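Long-range contacts in dihydrocoumarin hydrolase, AncDHCH1 (Pseudomonas sp., PDB 6C2C), which probably hydrolyses the lactone dihydrocoumarin at a two-zinc site of the metallo-beta-lactamase type, being related to methyl-parathion hydrolase: residues A[41-46]-A[241-246]; A[70-75]-A[277-282]; A[81-86]-A[116-121]; A[127-132]-A[171-176]; A[145-150]-A[204-209]. All coordinates share one frame; numbering follows the deposited sequence. Where two conformers were deposited one is given.

Interaction 1: A[41-46]-A[241-246]; sequences VDKLLN and TIQFDS
Asn46 and Thr241 are joined by two hydrogen bonds. Asn46 N donates to Thr241 O at 2.8 Å, coming from above the carbonyl plane. Asn46 ND2 donates to Thr241 OG1 at 3.0 Å. This bond is nearly straight (172°), and OG1 lies in the plane of the amide. With chi1 at -75° the Asn46 amide lies on the side of its own backbone N, so ND2 meets the threonine that N already holds. Gln243 N adds a bond of 2.9 Å to Leu44 O, and Leu45 and Ile242 form a single beta bridge. Beside the bridge, both Leu44 methyls meet the outer end of the Phe244 ring, CD1 lying 3.6 Å from CZ. Lys43 NZ reaches a lone pair of Gln243 OE1, but Gln243 has a second conformer, so this bond is probably not constant. One water links Asn46 O to Thr241 N.

Further out, Ile242 to Asp245 form a type I turn, and Ile242 N donates to Asp245 OD2. Asp245 OD1 accepts from ND1 of His205, a zinc ligand. The bridge thus anchors the loop bearing a second-shell carboxylate, which probably orients that imidazole and polarises it toward the metal.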
# COMPACT_ATOMS: atom_id res chain seq x y z
N VAL A 41 8.72 10.45 -11.02
CA VAL A 41 9.60 10.32 -9.86
C VAL A 41 10.85 11.18 -9.96
O VAL A 41 11.47 11.47 -8.94
CB VAL A 41 9.95 8.83 -9.62
CG1 VAL A 41 8.67 8.03 -9.35
CG2 VAL A 41 10.74 8.21 -10.81
N ASP A 42 11.27 11.57 -11.18
CA ASP A 42 12.41 12.47 -11.29
C ASP A 42 12.10 13.80 -10.61
O ASP A 42 12.96 14.40 -9.97
CB ASP A 42 12.74 12.67 -12.76
CG ASP A 42 11.50 13.05 -13.58
OD1 ASP A 42 10.34 12.57 -13.31
OD2 ASP A 42 11.67 13.85 -14.54
N LYS A 43 10.86 14.22 -10.69
CA LYS A 43 10.42 15.43 -10.04
C LYS A 43 10.04 15.27 -8.56
O LYS A 43 10.33 16.11 -7.79
CB LYS A 43 9.24 15.96 -10.80
CG LYS A 43 8.87 17.37 -10.48
CD LYS A 43 7.92 17.50 -9.31
CE LYS A 43 7.93 18.92 -8.74
NZ LYS A 43 9.27 19.30 -8.34
N LEU A 44 9.40 14.16 -8.23
CA LEU A 44 8.90 13.96 -6.87
C LEU A 44 10.00 13.60 -5.87
O LEU A 44 9.89 13.94 -4.69
CB LEU A 44 7.83 12.85 -6.89
CG LEU A 44 6.56 13.19 -7.64
CD1 LEU A 44 5.85 11.89 -7.96
CD2 LEU A 44 5.71 14.08 -6.79
N LEU A 45 11.03 12.83 -6.28
CA LEU A 45 12.08 12.49 -5.33
C LEU A 45 12.92 13.71 -4.98
O LEU A 45 13.15 14.59 -5.82
CB LEU A 45 12.99 11.38 -5.89
CG LEU A 45 12.32 10.00 -6.00
CD1 LEU A 45 13.22 9.04 -6.78
CD2 LEU A 45 12.13 9.44 -4.58
N ASN A 46 13.40 13.75 -3.74
CA ASN A 46 14.08 14.94 -3.20
C ASN A 46 15.58 14.82 -3.42
O ASN A 46 16.39 14.70 -2.49
CB ASN A 46 13.74 15.13 -1.72
CG ASN A 46 12.35 15.67 -1.51
OD1 ASN A 46 11.84 16.45 -2.30
ND2 ASN A 46 11.70 15.22 -0.44
N THR A 241 14.23 10.95 0.02
CA THR A 241 12.84 11.09 0.39
C THR A 241 12.01 11.57 -0.81
O THR A 241 12.51 11.74 -1.94
CB THR A 241 12.74 12.03 1.61
OG1 THR A 241 13.25 13.34 1.23
CG2 THR A 241 13.55 11.49 2.78
N ILE A 242 10.71 11.77 -0.58
CA ILE A 242 9.80 12.13 -1.67
C ILE A 242 8.87 13.24 -1.20
O ILE A 242 8.60 13.40 0.00
CB ILE A 242 9.02 10.85 -2.15
CG1 ILE A 242 8.34 11.05 -3.50
CG2 ILE A 242 8.00 10.34 -1.07
CD1 ILE A 242 8.00 9.63 -4.16
N GLN A 243 8.38 14.00 -2.18
CA GLN A 243 7.53 15.14 -1.83
C GLN A 243 6.27 14.70 -1.10
O GLN A 243 5.73 15.47 -0.29
CB GLN A 243 7.18 15.95 -3.09
CG GLN A 243 8.36 16.78 -3.63
CD GLN A 243 7.98 17.57 -4.86
OE1 GLN A 243 8.74 17.65 -5.82
NE2 GLN A 243 6.82 18.18 -4.82
N PHE A 244 5.79 13.45 -1.35
CA PHE A 244 4.59 12.99 -0.68
C PHE A 244 4.75 12.86 0.83
O PHE A 244 3.74 12.68 1.52
CB PHE A 244 4.17 11.61 -1.23
CG PHE A 244 3.89 11.58 -2.71
CD1 PHE A 244 3.16 12.59 -3.33
CD2 PHE A 244 4.36 10.50 -3.48
CE1 PHE A 244 2.89 12.54 -4.68
CE2 PHE A 244 4.09 10.45 -4.83
CZ PHE A 244 3.33 11.45 -5.41
N ASP A 245 5.96 12.83 1.37
CA ASP A 245 6.16 12.72 2.81
C ASP A 245 5.71 13.98 3.52
O ASP A 245 6.14 15.07 3.14
CB ASP A 245 7.65 12.50 3.14
CG ASP A 245 8.18 11.16 2.63
OD1 ASP A 245 7.46 10.15 2.64
OD2 ASP A 245 9.37 11.13 2.26
N SER A 246 4.90 13.84 4.57
CA SER A 246 4.63 15.00 5.45
C SER A 246 5.88 15.52 6.16
O SER A 246 6.06 16.74 6.31
CB SER A 246 3.56 14.62 6.49
OG SER A 246 2.29 14.46 5.86
O HOH W 1 16.35 13.22 -0.15
O HOH W 2 11.09 17.07 -5.07

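Interaction 2: A[70-75]-A[277-282]; sequences NAYLVN and PGIGHI
Asn70 brings its amide up to the turn at Gly278, with ND2 3.9 Å from Gly278 CA. This is packing only. The amide is held by Leu274 O and Ala271 O, to which ND2 donates. ND2 also makes a weak hydrogen bond of 3.4 Å to Tyr72 OH, two residues along the same strand. Gly278 has a positive phi (71°) and no side chain, and this lets the turn come close to both polar ends.

Tyr72 has the largest share of the contact. Its chi1 of -61° sets the ring beside the backbone N and sends the phenol across to the second segment. OH donates to Pro277 O at 2.8 Å, tilted 29° from the carbonyl plane. The carbonyl oxygen lies at the ring edge, near the ring plane, and is also 3.4 Å from Tyr72 CE1. Ile279 comes to the same ring atom, obliquely. Its CG1 is 3.8 Å and its CD1 3.9 Å from Tyr72 CE1, and the two side chains run past each other in opposite directions. The peptide bond before Pro277 is cis. The side chain of Pro277 touches Ala31 of strand 27-39.

Strand 65-75 lies between strands 27-39 and 80-83. Ala71 and Leu73 bond to Leu32 and Thr30 of the first, Tyr72 and Val74 to Val83 and Val81 of the second. Strand 279-285 belongs to the other sheet, between 268-270 and 288-293. The tyrosine therefore spans the interior between the two sheets of the alpha-beta/beta-alpha sandwich, the fold of this superfamily.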
# COMPACT_ATOMS: atom_id res chain seq x y z
N ASN A 70 -0.70 -1.38 -3.86
CA ASN A 70 -1.05 -2.70 -3.30
C ASN A 70 -1.77 -2.58 -1.97
O ASN A 70 -1.56 -1.62 -1.21
CB ASN A 70 0.18 -3.53 -3.06
CG ASN A 70 1.15 -3.59 -4.27
OD1 ASN A 70 0.72 -3.64 -5.45
ND2 ASN A 70 2.46 -3.60 -3.99
N ALA A 71 -2.58 -3.60 -1.67
CA ALA A 71 -3.20 -3.78 -0.36
C ALA A 71 -3.03 -5.25 -0.01
O ALA A 71 -2.68 -6.06 -0.86
CB ALA A 71 -4.69 -3.39 -0.41
N TYR A 72 -3.28 -5.63 1.25
CA TYR A 72 -2.99 -7.00 1.69
C TYR A 72 -4.14 -7.56 2.54
O TYR A 72 -4.43 -7.00 3.61
CB TYR A 72 -1.64 -7.05 2.46
CG TYR A 72 -0.53 -6.60 1.55
CD1 TYR A 72 0.10 -7.54 0.77
CD2 TYR A 72 -0.13 -5.28 1.47
CE1 TYR A 72 1.09 -7.15 -0.14
CE2 TYR A 72 0.87 -4.87 0.60
CZ TYR A 72 1.44 -5.79 -0.24
OH TYR A 72 2.41 -5.37 -1.14
N LEU A 73 -4.76 -8.66 2.08
CA LEU A 73 -5.84 -9.32 2.81
C LEU A 73 -5.21 -10.40 3.66
O LEU A 73 -4.32 -11.14 3.19
CB LEU A 73 -6.82 -9.94 1.81
CG LEU A 73 -8.10 -10.49 2.32
CD1 LEU A 73 -9.04 -9.37 2.77
CD2 LEU A 73 -8.75 -11.29 1.19
N VAL A 74 -5.68 -10.55 4.91
CA VAL A 74 -5.16 -11.60 5.80
C VAL A 74 -6.33 -12.35 6.43
O VAL A 74 -7.18 -11.76 7.12
CB VAL A 74 -4.27 -11.02 6.93
CG1 VAL A 74 -3.66 -12.18 7.71
CG2 VAL A 74 -3.14 -10.13 6.36
N ASN A 75 -6.38 -13.65 6.19
CA ASN A 75 -7.42 -14.50 6.76
C ASN A 75 -6.73 -15.28 7.88
O ASN A 75 -5.92 -16.19 7.59
CB ASN A 75 -8.03 -15.39 5.69
CG ASN A 75 -9.21 -16.20 6.23
OD1 ASN A 75 -9.20 -16.60 7.40
ND2 ASN A 75 -10.15 -16.56 5.35
N PRO A 277 3.56 -8.34 -6.48
CA PRO A 277 2.77 -8.21 -5.25
C PRO A 277 3.51 -7.50 -4.11
O PRO A 277 2.91 -7.35 -3.01
CB PRO A 277 2.48 -9.71 -4.89
CG PRO A 277 3.79 -10.39 -5.32
CD PRO A 277 4.07 -9.73 -6.67
N GLY A 278 4.73 -7.04 -4.35
CA GLY A 278 5.36 -6.20 -3.35
C GLY A 278 5.80 -6.91 -2.09
O GLY A 278 6.00 -6.25 -1.07
N ILE A 279 6.07 -8.23 -2.17
CA ILE A 279 6.36 -9.05 -0.99
C ILE A 279 7.77 -9.64 -1.19
O ILE A 279 8.03 -10.25 -2.24
CB ILE A 279 5.31 -10.18 -0.78
CG1 ILE A 279 3.93 -9.63 -0.46
CG2 ILE A 279 5.73 -11.04 0.39
CD1 ILE A 279 2.81 -10.68 -0.46
N GLY A 280 8.61 -9.58 -0.15
CA GLY A 280 9.94 -10.15 -0.30
C GLY A 280 10.71 -9.98 1.00
O GLY A 280 10.21 -9.47 1.99
N HIS A 281 11.94 -10.44 0.96
CA HIS A 281 12.90 -10.26 2.02
C HIS A 281 13.83 -9.09 1.67
O HIS A 281 13.87 -8.58 0.53
CB HIS A 281 13.73 -11.53 2.20
CG HIS A 281 12.98 -12.66 2.81
ND1 HIS A 281 12.33 -13.64 2.07
CD2 HIS A 281 12.83 -13.01 4.11
CE1 HIS A 281 11.78 -14.50 2.89
NE2 HIS A 281 12.07 -14.14 4.13
N ILE A 282 14.56 -8.65 2.70
CA ILE A 282 15.55 -7.58 2.57
C ILE A 282 16.88 -8.06 3.14
O ILE A 282 16.91 -8.68 4.21
CB ILE A 282 15.04 -6.31 3.30
CG1 ILE A 282 13.89 -5.72 2.51
CG2 ILE A 282 16.12 -5.27 3.37
CD1 ILE A 282 13.38 -4.36 3.12

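Interaction 3: A[81-86]-A[116-121]; sequences VLVDTG and YITHMH. With ZN (zinc ion), chain D.
Tyr116 buries the most surface here and links the two segments through its backbone. Its N donates to Leu82 O at 2.8 Å, and its O accepts from Asp84 N at 2.9 Å. The two bonds flank Val83, as in parallel strand pairing. The Tyr116 side chain lies on the same face of the sheet as Val83, whose CG2 is 4.3 Å from Tyr116 CB. The phenol runs on past Val81 to a hydrogen bond with Glu114.

Asp84 comes next, just past the end of strand 80-83, where phi turns positive (73°). Its carboxylate grips Thr118 with both oxygens, each through its syn lone pair. OD1 accepts from Thr118 N at 2.8 Å, almost straight at 169°. OD2 accepts from Thr118 OG1, also at 2.8 Å, and takes a further bond from ND1 of His124, a ligand of the second zinc.

Thr118 passes the link on. Its chi1 of 59° puts OG1 between the backbone N and the carbonyl carbon, where it can give to Asp84 and accept from His119 ND1 at 2.9 Å. That donor lies close to the ring plane.

His119 NE2 then binds zinc at 2.1 Å, with His121 ND1 and two waters beside it. His205 and Asp226 complete the site. The histidines belong to the HxHxDH motif of the superfamily. The relay from carboxylate to hydroxyl to imidazole fixes the rotation of His119, keeps NE2 toward the metal, and probably makes the ring a stronger donor. Through His124 the same aspartate serves both zincs.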
# COMPACT_ATOMS: atom_id res chain seq x y z
N VAL A 81 -9.12 -9.69 7.60
CA VAL A 81 -8.71 -8.30 7.75
C VAL A 81 -8.02 -7.84 6.48
O VAL A 81 -7.35 -8.61 5.79
CB VAL A 81 -7.80 -8.11 8.97
CG1 VAL A 81 -8.54 -8.59 10.23
CG2 VAL A 81 -6.54 -8.89 8.77
N LEU A 82 -8.26 -6.60 6.15
CA LEU A 82 -7.73 -6.02 4.92
C LEU A 82 -6.85 -4.84 5.32
O LEU A 82 -7.32 -3.94 6.04
CB LEU A 82 -8.86 -5.58 4.01
CG LEU A 82 -8.45 -4.79 2.77
CD1 LEU A 82 -7.52 -5.60 1.88
CD2 LEU A 82 -9.67 -4.32 1.97
N VAL A 83 -5.60 -4.84 4.86
CA VAL A 83 -4.65 -3.74 5.11
C VAL A 83 -4.54 -2.91 3.84
O VAL A 83 -4.17 -3.38 2.83
CB VAL A 83 -3.25 -4.26 5.45
CG1 VAL A 83 -2.30 -3.10 5.55
CG2 VAL A 83 -3.28 -4.99 6.78
N ASP A 84 -5.08 -1.72 3.95
CA ASP A 84 -5.23 -0.73 2.89
C ASP A 84 -6.32 -1.12 1.88
O ASP A 84 -6.71 -2.22 1.88
CB ASP A 84 -3.94 -0.33 2.27
CG ASP A 84 -3.09 0.54 3.21
OD1 ASP A 84 -3.63 1.06 4.19
OD2 ASP A 84 -1.91 0.65 2.92
N THR A 85 -6.76 -0.14 1.07
CA THR A 85 -7.89 -0.40 0.18
C THR A 85 -7.81 0.18 -1.20
O THR A 85 -8.73 0.17 -1.90
CB THR A 85 -9.23 0.13 0.77
OG1 THR A 85 -9.20 1.55 0.80
CG2 THR A 85 -9.54 -0.38 2.18
N GLY A 86 -6.64 0.61 -1.58
CA GLY A 86 -6.55 1.26 -2.88
C GLY A 86 -7.26 2.60 -2.92
O GLY A 86 -7.64 3.21 -1.92
N TYR A 116 -7.35 -2.17 8.27
CA TYR A 116 -6.28 -1.39 8.90
C TYR A 116 -5.63 -0.51 7.84
O TYR A 116 -5.25 -0.96 6.77
CB TYR A 116 -5.22 -2.29 9.56
CG TYR A 116 -5.81 -3.26 10.58
CD1 TYR A 116 -6.95 -2.95 11.31
CD2 TYR A 116 -5.24 -4.51 10.73
CE1 TYR A 116 -7.50 -3.88 12.26
CE2 TYR A 116 -5.78 -5.43 11.67
CZ TYR A 116 -6.93 -5.09 12.36
OH TYR A 116 -7.41 -6.08 13.25
N ILE A 117 -5.60 0.80 8.11
CA ILE A 117 -5.14 1.79 7.15
C ILE A 117 -3.73 2.23 7.54
O ILE A 117 -3.50 2.70 8.66
CB ILE A 117 -6.11 2.98 7.15
CG1 ILE A 117 -7.50 2.55 6.68
CG2 ILE A 117 -5.52 4.12 6.34
CD1 ILE A 117 -7.47 1.96 5.24
N THR A 118 -2.76 2.06 6.62
CA THR A 118 -1.41 2.49 6.98
C THR A 118 -1.33 4.01 7.11
O THR A 118 -0.71 4.52 8.04
CB THR A 118 -0.39 2.00 5.92
OG1 THR A 118 -0.72 2.53 4.61
CG2 THR A 118 -0.29 0.46 5.90
N HIS A 119 -2.05 4.73 6.26
CA HIS A 119 -2.12 6.17 6.31
C HIS A 119 -3.23 6.63 5.39
O HIS A 119 -3.64 5.91 4.47
CB HIS A 119 -0.79 6.83 5.92
CG HIS A 119 -0.34 6.60 4.50
ND1 HIS A 119 -0.10 5.34 3.97
CD2 HIS A 119 -0.05 7.49 3.52
CE1 HIS A 119 0.31 5.46 2.71
NE2 HIS A 119 0.39 6.76 2.41
N MET A 120 -3.74 7.85 5.63
CA MET A 120 -4.95 8.27 4.90
C MET A 120 -4.69 9.01 3.60
O MET A 120 -5.48 9.86 3.22
CB MET A 120 -5.84 9.10 5.82
CG MET A 120 -6.31 8.24 7.02
SD MET A 120 -7.51 9.16 8.03
CE MET A 120 -7.81 7.90 9.27
N HIS A 121 -3.68 8.63 2.83
CA HIS A 121 -3.57 9.11 1.48
C HIS A 121 -4.63 8.47 0.60
O HIS A 121 -5.17 7.40 0.92
CB HIS A 121 -2.16 8.83 0.95
CG HIS A 121 -1.13 9.82 1.43
ND1 HIS A 121 0.22 9.64 1.30
CD2 HIS A 121 -1.28 11.03 2.05
CE1 HIS A 121 0.88 10.67 1.80
NE2 HIS A 121 -0.01 11.53 2.26
ZN ZN D . 1.27 7.70 0.71
O HOH W 3 0.22 7.24 -0.78
O HOH W 4 2.52 8.75 -0.81

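Interaction 4: A[127-132]-A[171-176]; sequences GLMANE and AMASLN
Leu128 and Leu175 form the inner apolar touch, with Leu128 CD1 3.9 Å from Leu175 CD2. The outer one is made by Met129. Its CG starts anti to the backbone N (chi1 -174°), then the chain bends twice and folds back on the helix. This leaves CE 4.0 Å from Ala173 CB.

A second set of contacts puts side-chain carbons on helix carbonyls. Leu128 CB is 3.7 Å and Met129 CB 3.8 Å from Ser174 O. Met129 CE lies 3.7 Å from Ala173 O. Ser174 O is buried under this cover and has no polar partner in the model.

No direct hydrogen bond joins the two segments. A water bridges them, donating to Glu132 O at 3.0 Å and to Asn176 OD1 at 3.1 Å. Within the turn, Glu132 N makes a weak bond to Met129 SD, which may help hold the thioether.

Strand 129-130 pairs with 133-134 in a small hairpin, and this contact sets its start against helix 162-180. Tyr178 of that helix donates from its OH to Leu128 O. Val141 of strand 140-142 touches both leucines, while Val125 of helix 122-125 packs on Ser174 and Leu175.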
# COMPACT_ATOMS: atom_id res chain seq x y z
N GLY A 127 -10.64 3.13 -1.53
CA GLY A 127 -11.41 1.90 -1.65
C GLY A 127 -12.44 1.69 -0.56
O GLY A 127 -13.33 0.84 -0.73
N LEU A 128 -12.37 2.45 0.53
CA LEU A 128 -13.39 2.27 1.57
C LEU A 128 -14.79 2.67 1.14
O LEU A 128 -15.74 2.27 1.81
CB LEU A 128 -13.02 3.12 2.80
CG LEU A 128 -11.85 2.58 3.58
CD1 LEU A 128 -11.41 3.71 4.53
CD2 LEU A 128 -12.22 1.31 4.35
N MET A 129 -14.94 3.59 0.19
CA MET A 129 -16.24 4.19 -0.07
C MET A 129 -16.65 3.99 -1.52
O MET A 129 -15.82 4.02 -2.44
CB MET A 129 -16.22 5.72 0.31
CG MET A 129 -17.60 6.38 0.20
SD MET A 129 -17.81 7.01 -1.51
CE MET A 129 -17.07 8.63 -1.32
N ALA A 130 -17.95 3.71 -1.71
CA ALA A 130 -18.51 3.75 -3.06
C ALA A 130 -19.91 4.29 -2.93
O ALA A 130 -20.69 3.76 -2.13
CB ALA A 130 -18.51 2.36 -3.71
N ASN A 131 -20.22 5.34 -3.69
CA ASN A 131 -21.58 5.87 -3.76
C ASN A 131 -22.01 6.46 -2.42
O ASN A 131 -23.17 6.35 -2.01
CB ASN A 131 -22.56 4.77 -4.22
CG ASN A 131 -22.82 4.78 -5.73
OD1 ASN A 131 -22.00 5.27 -6.53
ND2 ASN A 131 -23.97 4.23 -6.13
N GLU A 132 -21.08 7.09 -1.71
CA GLU A 132 -21.29 7.67 -0.38
C GLU A 132 -21.61 6.63 0.68
O GLU A 132 -21.99 7.00 1.80
CB GLU A 132 -22.37 8.78 -0.37
CG GLU A 132 -21.86 10.15 -0.79
CD GLU A 132 -21.28 10.10 -2.18
OE1 GLU A 132 -22.06 9.77 -3.11
OE2 GLU A 132 -20.05 10.36 -2.35
N ALA A 171 -9.99 11.88 1.99
CA ALA A 171 -9.95 11.13 3.25
C ALA A 171 -11.27 11.27 3.99
O ALA A 171 -11.84 10.28 4.48
CB ALA A 171 -8.81 11.62 4.13
N MET A 172 -11.78 12.50 4.09
CA MET A 172 -13.04 12.71 4.79
C MET A 172 -14.17 11.96 4.09
O MET A 172 -14.98 11.29 4.75
CB MET A 172 -13.34 14.22 4.85
CG MET A 172 -12.29 15.00 5.64
SD MET A 172 -12.40 16.78 5.25
CE MET A 172 -11.33 17.42 6.53
N ALA A 173 -14.23 12.02 2.75
CA ALA A 173 -15.31 11.35 2.04
C ALA A 173 -15.19 9.84 2.17
O ALA A 173 -16.21 9.14 2.22
CB ALA A 173 -15.30 11.73 0.55
N SER A 174 -13.94 9.34 2.23
CA SER A 174 -13.73 7.90 2.28
C SER A 174 -14.07 7.35 3.65
O SER A 174 -14.71 6.28 3.77
CB SER A 174 -12.27 7.56 1.95
OG SER A 174 -11.96 7.94 0.58
N LEU A 175 -13.72 8.09 4.70
CA LEU A 175 -14.00 7.60 6.07
C LEU A 175 -15.42 7.90 6.58
O LEU A 175 -15.88 7.24 7.51
CB LEU A 175 -13.00 8.22 7.04
CG LEU A 175 -11.66 7.52 7.23
CD1 LEU A 175 -11.86 6.13 7.86
CD2 LEU A 175 -11.01 7.27 5.96
N ASN A 176 -16.12 8.86 5.98
CA ASN A 176 -17.36 9.36 6.56
C ASN A 176 -18.39 8.27 6.83
O ASN A 176 -18.97 8.29 7.92
CB ASN A 176 -17.93 10.45 5.64
CG ASN A 176 -19.12 11.14 6.24
OD1 ASN A 176 -20.21 11.12 5.66
ND2 ASN A 176 -18.94 11.68 7.44
O HOH W 5 -20.85 9.47 3.06

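Interaction 5: A[145-150]-A[204-209]; sequences QKDADF and GHTPGH. With ZN (zinc ion), chain D.
A single carboxylate oxygen, Asp147 OD1, takes at least two donors, Thr206 OG1 and Gly208 N, and these two come from the same face of its plane. Thr206 OG1 donates at 2.7 Å on the syn side, 23° out of the plane. Gly208 N donates at 2.8 Å from further above it. Asp147 reaches this place with chi1 at -128°, well away from the usual staggered values, which suggests some strain in the side chain. Thr206 OG1 faces it because chi1 is 68°. The other oxygen, OD2, accepts from Met120 N of the loop bearing two zinc ligands.

The backbones are close here. Asp147 CA and Gly208 CA are 4.1 Å apart, which the missing side chain of Gly208 permits. Thr206 to His209 form a type I turn. Thr206 O accepts from Gly204 N and His209 N, which come from opposite faces of its plane, and this keeps the loop compact.

Carbon contacts add to the polar ones. Pro207 CG sits 4.0 Å from Phe150 CG. Lys146 touches the turn with the lower part of its chain, CD lying 3.8 Å from Pro207 O, and its end leads off.

His205 does not touch the helix, but it leads into Thr206, and its NE2 binds zinc at 2.3 Å. The loop joins strands 197-201 and 210-216 of one sheet. Helix 145-151 follows strand 140-142, the edge of the other. Asp147 thus ties together three elements: its helix, this loop and the metal loop at Met120. Through their backbones, Gly204 and His205 also bond to Asp247 and Ser246.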
# COMPACT_ATOMS: atom_id res chain seq x y z
N GLN A 145 -4.78 7.53 15.52
CA GLN A 145 -5.43 8.76 15.93
C GLN A 145 -4.77 10.00 15.35
O GLN A 145 -5.48 10.96 15.03
CB GLN A 145 -5.45 8.80 17.45
CG GLN A 145 -6.26 10.03 17.94
CD GLN A 145 -7.72 9.77 17.96
OE1 GLN A 145 -8.50 10.48 17.27
NE2 GLN A 145 -8.15 8.83 18.77
N LYS A 146 -3.46 10.01 15.24
CA LYS A 146 -2.79 11.17 14.69
C LYS A 146 -3.06 11.42 13.20
O LYS A 146 -3.07 12.51 12.78
CB LYS A 146 -1.30 11.13 14.87
CG LYS A 146 -0.84 11.30 16.28
CD LYS A 146 0.65 11.08 16.38
CE LYS A 146 1.04 11.35 17.80
NZ LYS A 146 1.78 12.61 17.84
N ASP A 147 -3.28 10.33 12.46
CA ASP A 147 -3.59 10.42 11.04
C ASP A 147 -5.03 10.87 10.90
O ASP A 147 -5.35 11.69 10.04
CB ASP A 147 -3.39 9.06 10.37
CG ASP A 147 -2.49 9.14 9.15
OD1 ASP A 147 -1.48 9.87 9.20
OD2 ASP A 147 -2.80 8.47 8.14
N ALA A 148 -5.90 10.33 11.74
CA ALA A 148 -7.31 10.71 11.72
C ALA A 148 -7.49 12.19 12.05
O ALA A 148 -8.12 12.89 11.37
CB ALA A 148 -8.10 9.89 12.72
N ASP A 149 -6.82 12.64 13.08
CA ASP A 149 -6.99 13.98 13.49
C ASP A 149 -6.33 14.99 12.55
O ASP A 149 -6.70 16.13 12.55
CB ASP A 149 -6.52 14.15 14.93
CG ASP A 149 -7.44 13.47 15.93
OD1 ASP A 149 -8.50 12.93 15.55
OD2 ASP A 149 -7.03 13.51 17.09
N PHE A 150 -5.32 14.56 11.79
CA PHE A 150 -4.77 15.45 10.78
C PHE A 150 -5.62 15.50 9.52
O PHE A 150 -6.09 16.57 9.12
CB PHE A 150 -3.34 15.02 10.42
CG PHE A 150 -2.70 15.95 9.43
CD1 PHE A 150 -2.43 17.27 9.81
CD2 PHE A 150 -2.47 15.54 8.12
CE1 PHE A 150 -1.88 18.19 8.88
CE2 PHE A 150 -1.89 16.48 7.17
CZ PHE A 150 -1.63 17.77 7.58
N GLY A 204 5.89 9.58 9.85
CA GLY A 204 6.76 10.42 9.07
C GLY A 204 6.15 10.69 7.73
O GLY A 204 5.93 11.78 7.41
N HIS A 205 5.93 9.65 6.95
CA HIS A 205 5.29 9.81 5.65
C HIS A 205 3.96 10.60 5.79
O HIS A 205 3.63 11.38 4.98
CB HIS A 205 5.07 8.47 5.00
CG HIS A 205 4.41 8.54 3.68
ND1 HIS A 205 4.99 9.13 2.59
CD2 HIS A 205 3.21 8.09 3.27
CE1 HIS A 205 4.17 9.04 1.57
NE2 HIS A 205 3.08 8.43 1.97
N THR A 206 3.26 10.27 6.87
CA THR A 206 2.17 11.08 7.39
C THR A 206 2.30 11.08 8.91
O THR A 206 2.96 10.20 9.46
CB THR A 206 0.80 10.52 6.97
OG1 THR A 206 0.58 9.25 7.62
CG2 THR A 206 0.69 10.41 5.44
N PRO A 207 1.57 11.95 9.61
CA PRO A 207 1.69 12.03 11.06
C PRO A 207 1.37 10.74 11.80
O PRO A 207 1.94 10.49 12.87
CB PRO A 207 0.70 13.15 11.43
CG PRO A 207 0.68 14.03 10.21
CD PRO A 207 0.82 13.08 9.01
N GLY A 208 0.45 9.94 11.24
CA GLY A 208 0.07 8.67 11.85
C GLY A 208 0.39 7.46 11.00
O GLY A 208 -0.26 6.42 11.20
N HIS A 209 1.43 7.54 10.15
CA HIS A 209 1.72 6.40 9.28
C HIS A 209 2.07 5.19 10.16
O HIS A 209 2.85 5.30 11.12
CB HIS A 209 2.86 6.74 8.31
CG HIS A 209 3.13 5.62 7.33
ND1 HIS A 209 3.85 4.50 7.70
CD2 HIS A 209 2.73 5.43 6.06
CE1 HIS A 209 3.89 3.66 6.66
NE2 HIS A 209 3.23 4.21 5.66
ZN ZN D . 1.27 7.70 0.71
O HOH W 3 0.22 7.24 -0.78
O HOH W 4 2.52 8.75 -0.81

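In the fold
From the N terminus, residues 41-46 open interaction 1, which closes only at 241-246. Residues 70-75 open interaction 2 inside that span and close it later, at 277-282, so the two cross. Interaction 3 closes a short loop, 81-86 to 116-121, within both. Interactions 4 and 5 follow it, also within both, and cross each other: 145-150 starts before 171-176 is reached. Interaction 2 joins the two sheets, and its strand 65-75 pairs with strand 80-83 of interaction 3. Gly86 to Gly127 connects interactions 3 and 4. Interactions 3 and 5 share a zinc and its waters, and interaction 1 reaches His205 of interaction 5 through Asp245 and Ser246.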